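Retropepsin-like aspartic endopeptidase domain-containing protein (Legionella pneumophila subsp. pneumophila str. Philadelphia 1, PDB 2PMA) is of unknown function but probably belongs to the retropepsin-like aspartic peptidases. Local coordinates at residues N97-G101 and D102-T106. Numbering follows the deposited sequence. Where two conformers were deposited one is given.
Sequences NIKLG and DKVRT
N97 and T106 run alongside each other on one face of a tight antiparallel hairpin, with OD1 of N97 3.0 Å from OG1 of T106. This is a possible hydrogen bond, but a doubtful one, since it belongs to one of two conformers of T106. On the same face, V104 reaches over to K99: methyl CG2 of V104 sits 3.9 Å from CB of K99, against the start of the aliphatic chain. With CG of K99 anti to the backbone N (chi1 176°), that carbon runs past O of K103 (3.7 Å) and up against CG2 of V104 (4.0 Å). A late bend at chi4 then brings NZ of K99 into a hydrogen bond with O of G101, whose 2.5 Å length is unusually short, so not much rests on it. NZ of K99 stays 4.3 Å from OD1 of D102, beyond a salt bridge, where the opposite charge may add a weak attraction. The β-hairpin, with a two-residue loop, G101-D102, closed by a type II' turn in which G101 has positive phi (61°), joins strands 90-100 and 103-112 of the mixed, mostly antiparallel sheet. It exemplifies how hydrogen-bonded and non-hydrogen-bonded pairs alternate, sending side chains to alternate faces. I98 and R105 exchange two backbone hydrogen bonds, N of I98 to O of R105 being 3.0 Å. L100 and K103 form the second such pair, at the turn. The opposite face carries I98 and L100, buried against A11, E9, Y5 and F131. From that face the extended chain of K103 leads away, its NZ bonded to F131 O, N2 OD1 and Y5 OH, while ND2 of N97 is held by D15.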
loop_
_atom_site.group_PDB
_atom_site.type_symbol
_atom_site.label_atom_id
_atom_site.label_comp_id
_atom_site.label_asym_id
_atom_site.label_seq_id
_atom_site.Cartn_x
_atom_site.Cartn_y
_atom_site.Cartn_z
ATOM N N ASN A 97 -2.763 -7.108 1.873
ATOM C CA ASN A 97 -3.453 -7.121 3.179
ATOM C C ASN A 97 -2.793 -6.096 4.082
ATOM O O ASN A 97 -1.593 -6.186 4.373
ATOM C CB ASN A 97 -3.380 -8.531 3.821
ATOM C CG ASN A 97 -3.813 -9.624 2.870
ATOM O OD1 ASN A 97 -4.800 -9.454 2.177
ATOM N ND2 ASN A 97 -3.075 -10.763 2.832
ATOM N N ILE A 98 -3.564 -5.083 4.483
ATOM C CA ILE A 98 -3.009 -3.928 5.224
ATOM C C ILE A 98 -3.848 -3.645 6.469
ATOM O O ILE A 98 -5.086 -3.593 6.402
ATOM C CB ILE A 98 -3.021 -2.654 4.370
ATOM C CG1 ILE A 98 -2.121 -2.843 3.143
ATOM C CG2 ILE A 98 -2.526 -1.427 5.176
ATOM C CD1 ILE A 98 -2.185 -1.718 2.157
ATOM N N LYS A 99 -3.153 -3.445 7.594
ATOM C CA LYS A 99 -3.808 -3.120 8.853
ATOM C C LYS A 99 -3.544 -1.643 9.185
ATOM O O LYS A 99 -2.415 -1.166 9.091
ATOM C CB LYS A 99 -3.297 -4.055 9.953
ATOM C CG LYS A 99 -3.839 -3.767 11.358
ATOM C CD LYS A 99 -3.293 -4.785 12.323
ATOM C CE LYS A 99 -4.153 -4.881 13.576
ATOM N NZ LYS A 99 -3.946 -3.689 14.435
ATOM N N LEU A 100 -4.600 -0.917 9.514
ATOM C CA LEU A 100 -4.510 0.494 9.913
ATOM C C LEU A 100 -5.327 0.588 11.199
ATOM O O LEU A 100 -6.547 0.379 11.168
ATOM C CB LEU A 100 -5.098 1.402 8.826
ATOM C CG LEU A 100 -5.224 2.907 9.137
ATOM C CD1 LEU A 100 -3.850 3.501 9.322
ATOM C CD2 LEU A 100 -5.954 3.606 7.959
ATOM N N GLY A 101 -4.657 0.861 12.320
ATOM C CA GLY A 101 -5.326 0.798 13.631
ATOM C C GLY A 101 -5.811 -0.622 13.840
ATOM O O GLY A 101 -5.051 -1.576 13.633
ATOM N N ASP A 102 -7.082 -0.779 14.214
ATOM C CA ASP A 102 -7.628 -2.110 14.443
ATOM C C ASP A 102 -8.330 -2.710 13.215
ATOM O O ASP A 102 -9.035 -3.714 13.332
ATOM C CB ASP A 102 -8.613 -2.091 15.626
ATOM C CG ASP A 102 -7.931 -1.756 16.941
ATOM O OD1 ASP A 102 -6.886 -2.384 17.241
ATOM O OD2 ASP A 102 -8.430 -0.859 17.653
ATOM N N LYS A 103 -8.182 -2.089 12.057
ATOM C CA LYS A 103 -8.949 -2.501 10.881
ATOM C C LYS A 103 -7.985 -3.157 9.902
ATOM O O LYS A 103 -6.894 -2.636 9.684
ATOM C CB LYS A 103 -9.558 -1.249 10.189
ATOM C CG LYS A 103 -10.659 -0.546 10.974
ATOM C CD LYS A 103 -11.143 0.692 10.179
ATOM C CE LYS A 103 -12.187 1.487 10.943
ATOM N NZ LYS A 103 -12.436 2.785 10.219
ATOM N N VAL A 104 -8.393 -4.280 9.316
ATOM C CA VAL A 104 -7.623 -4.918 8.261
ATOM C C VAL A 104 -8.457 -4.923 6.965
ATOM O O VAL A 104 -9.656 -5.230 7.000
ATOM C CB VAL A 104 -7.260 -6.366 8.649
ATOM C CG1 VAL A 104 -6.461 -7.066 7.507
ATOM C CG2 VAL A 104 -6.449 -6.389 9.969
ATOM N N ARG A 105 -7.832 -4.579 5.835
ATOM C CA ARG A 105 -8.530 -4.582 4.535
ATOM C C ARG A 105 -7.588 -5.132 3.461
ATOM O O ARG A 105 -6.392 -5.138 3.627
ATOM C CB ARG A 105 -8.962 -3.169 4.111
ATOM C CG ARG A 105 -9.961 -2.459 5.049
ATOM C CD ARG A 105 -11.395 -3.071 4.977
ATOM N NE ARG A 105 -12.291 -2.280 5.832
ATOM C CZ ARG A 105 -12.484 -2.477 7.134
ATOM N NH1 ARG A 105 -11.857 -3.460 7.770
ATOM N NH2 ARG A 105 -13.319 -1.680 7.805
ATOM N N THR A 106 -8.167 -5.608 2.374
ATOM C CA THR A 106 -7.379 -6.025 1.245
ATOM C C THR A 106 -7.601 -4.924 0.216
ATOM O O THR A 106 -8.731 -4.555 -0.109
ATOM C CB THR A 106 -7.735 -7.454 0.822
ATOM O OG1 THR A 106 -7.542 -8.310 1.974
ATOM C CG2 THR A 106 -6.843 -7.947 -0.327
#